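Local coordinates for uncharacterized protein (Corynebacterium diphtheriae NCTC 13129, PDB 3B4Q), which is of unknown function but forms a small all-helical domain related to the C-terminal region of resuscitation-promoting factor Rpf1, at residues 68-73 with 78-83. Numbering follows the deposited sequence.
Sequences AFYQAN and NGFYMA
Gly79 presents bare backbone to the side-chain amide of Asn73, whose OD1 lies 3.6 Å from Gly79 C; with no side chain at this position, the carboxamide can settle directly against the helix. That amide is held from its own side: Asn73 ND2 donates to Phe69 O over 2.9 Å, nearly straight at 164° and in the carbonyl plane on a lone pair, which fixes the rotation of the group. The next residue, Phe80, supplies the main apolar link. Its CB packs on Asn73 CB at 3.7 Å, and with CG anti to the backbone N (chi1 173°) the ring extends towards helix 64-72, its edge set against Phe69 O and the backbone of Tyr70. Phe80 CE1 comes within 3.8 Å of Tyr70 CB and meets the Tyr70 ring at its edge. Both aromatic side chains also rest on Val44 of helix 39-56, where the Tyr70 ring stacks with Tyr48 and Phe80 touches the same residue, while Tyr70 OH hydrogen-bonds Asp45. Ala83 closes the contact on the more exposed side: its CB sits over one face of the Phe69 ring, 3.9 Å from the centroid, in a CH-pi interaction. With axes 9.1 Å apart and N-to-C directions at 163°, the two segments form an antiparallel helical hairpin, joined by a short connection and packed through Tyr70 and Phe80 against helix 39-56 of this all-helical domain.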
loop_
_atom_site.group_PDB
_atom_site.type_symbol
_atom_site.label_atom_id
_atom_site.label_comp_id
_atom_site.label_asym_id
_atom_site.label_seq_id
_atom_site.Cartn_x
_atom_site.Cartn_y
_atom_site.Cartn_z
ATOM N N ALA A 68 -4.123 -6.115 -11.242
ATOM C CA ALA A 68 -5.301 -5.408 -11.745
ATOM C C ALA A 68 -5.791 -4.400 -10.730
ATOM O O ALA A 68 -6.103 -3.260 -11.077
ATOM C CB ALA A 68 -6.405 -6.377 -12.082
ATOM N N PHE A 69 -5.832 -4.819 -9.463
ATOM C CA PHE A 69 -6.246 -3.869 -8.415
ATOM C C PHE A 69 -5.269 -2.682 -8.203
ATOM O O PHE A 69 -5.664 -1.576 -7.830
ATOM C CB PHE A 69 -6.553 -4.589 -7.130
ATOM C CG PHE A 69 -7.894 -5.298 -7.139
ATOM C CD1 PHE A 69 -9.047 -4.654 -7.616
ATOM C CD2 PHE A 69 -8.011 -6.604 -6.664
ATOM C CE1 PHE A 69 -10.312 -5.303 -7.610
ATOM C CE2 PHE A 69 -9.247 -7.252 -6.657
ATOM C CZ PHE A 69 -10.400 -6.604 -7.143
ATOM N N TYR A 70 -3.990 -2.918 -8.461
ATOM C CA TYR A 70 -3.019 -1.831 -8.489
ATOM C C TYR A 70 -3.393 -0.848 -9.597
ATOM O O TYR A 70 -3.499 0.347 -9.365
ATOM C CB TYR A 70 -1.617 -2.411 -8.698
ATOM C CG TYR A 70 -0.519 -1.396 -8.924
ATOM C CD1 TYR A 70 -0.136 -0.500 -7.924
ATOM C CD2 TYR A 70 0.182 -1.372 -10.132
ATOM C CE1 TYR A 70 0.892 0.423 -8.153
ATOM C CE2 TYR A 70 1.215 -0.490 -10.346
ATOM C CZ TYR A 70 1.565 0.412 -9.368
ATOM O OH TYR A 70 2.596 1.317 -9.571
ATOM N N GLN A 71 -3.607 -1.363 -10.806
ATOM C CA GLN A 71 -3.894 -0.452 -11.932
ATOM C C GLN A 71 -5.242 0.255 -11.757
ATOM O O GLN A 71 -5.437 1.388 -12.226
ATOM C CB GLN A 71 -3.827 -1.179 -13.276
ATOM C CG GLN A 71 -2.440 -1.770 -13.553
ATOM C CD GLN A 71 -1.316 -0.737 -13.766
ATOM O OE1 GLN A 71 -1.556 0.476 -13.868
ATOM N NE2 GLN A 71 -0.075 -1.229 -13.841
ATOM N N ALA A 72 -6.163 -0.407 -11.073
ATOM C CA ALA A 72 -7.467 0.198 -10.849
ATOM C C ALA A 72 -7.476 1.210 -9.709
ATOM O O ALA A 72 -8.473 1.879 -9.500
ATOM C CB ALA A 72 -8.522 -0.871 -10.635
ATOM N N ASN A 73 -6.400 1.277 -8.911
ATOM C CA ASN A 73 -6.370 2.129 -7.739
ATOM C C ASN A 73 -5.041 2.845 -7.543
ATOM O O ASN A 73 -4.547 2.954 -6.406
ATOM C CB ASN A 73 -6.656 1.253 -6.506
ATOM C CG ASN A 73 -8.059 0.710 -6.501
ATOM O OD1 ASN A 73 -9.024 1.415 -6.142
ATOM N ND2 ASN A 73 -8.189 -0.540 -6.896
ATOM N N ASN A 78 -6.866 4.008 0.052
ATOM C CA ASN A 78 -7.877 3.202 0.757
ATOM C C ASN A 78 -8.462 2.172 -0.206
ATOM O O ASN A 78 -8.627 1.008 0.161
ATOM C CB ASN A 78 -9.003 4.106 1.299
ATOM C CG ASN A 78 -10.033 3.315 2.040
ATOM O OD1 ASN A 78 -11.119 3.013 1.506
ATOM N ND2 ASN A 78 -9.683 2.874 3.218
ATOM N N GLY A 79 -8.735 2.581 -1.452
ATOM C CA GLY A 79 -9.321 1.648 -2.415
ATOM C C GLY A 79 -8.371 0.505 -2.722
ATOM O O GLY A 79 -8.779 -0.674 -2.807
ATOM N N PHE A 80 -7.089 0.839 -2.879
ATOM C CA PHE A 80 -6.088 -0.191 -3.198
ATOM C C PHE A 80 -5.939 -1.190 -2.057
ATOM O O PHE A 80 -5.920 -2.409 -2.271
ATOM C CB PHE A 80 -4.742 0.490 -3.468
ATOM C CG PHE A 80 -3.599 -0.484 -3.654
ATOM C CD1 PHE A 80 -3.478 -1.229 -4.816
ATOM C CD2 PHE A 80 -2.653 -0.675 -2.627
ATOM C CE1 PHE A 80 -2.436 -2.143 -4.989
ATOM C CE2 PHE A 80 -1.608 -1.589 -2.802
ATOM C CZ PHE A 80 -1.503 -2.322 -4.003
ATOM N N TYR A 81 -5.839 -0.671 -0.851
ATOM C CA TYR A 81 -5.660 -1.534 0.312
ATOM C C TYR A 81 -6.891 -2.414 0.509
ATOM O O TYR A 81 -6.762 -3.631 0.706
ATOM C CB TYR A 81 -5.415 -0.695 1.546
ATOM C CG TYR A 81 -5.261 -1.542 2.798
ATOM C CD1 TYR A 81 -4.168 -2.434 2.944
ATOM C CD2 TYR A 81 -6.213 -1.497 3.817
ATOM C CE1 TYR A 81 -4.049 -3.248 4.089
ATOM C CE2 TYR A 81 -6.104 -2.294 4.954
ATOM C CZ TYR A 81 -5.007 -3.152 5.106
ATOM O OH TYR A 81 -4.893 -3.963 6.256
HETATM N N MSE A 82 -8.076 -1.827 0.414
HETATM C CA MSE A 82 -9.291 -2.617 0.637
HETATM C C MSE A 82 -9.441 -3.710 -0.440
HETATM O O MSE A 82 -9.794 -4.873 -0.127
HETATM C CB MSE A 82 -10.541 -1.724 0.774
HETATM C CG MSE A 82 -10.490 -0.812 2.016
HETATM SE SE MSE A 82 -10.301 -1.799 3.719
HETATM C CE MSE A 82 -12.103 -2.523 3.844
ATOM N N ALA A 83 -9.114 -3.364 -1.678
ATOM C CA ALA A 83 -9.243 -4.319 -2.764
ATOM C C ALA A 83 -8.286 -5.506 -2.555
ATOM O O ALA A 83 -8.614 -6.686 -2.881
ATOM C CB ALA A 83 -8.922 -3.617 -4.059
#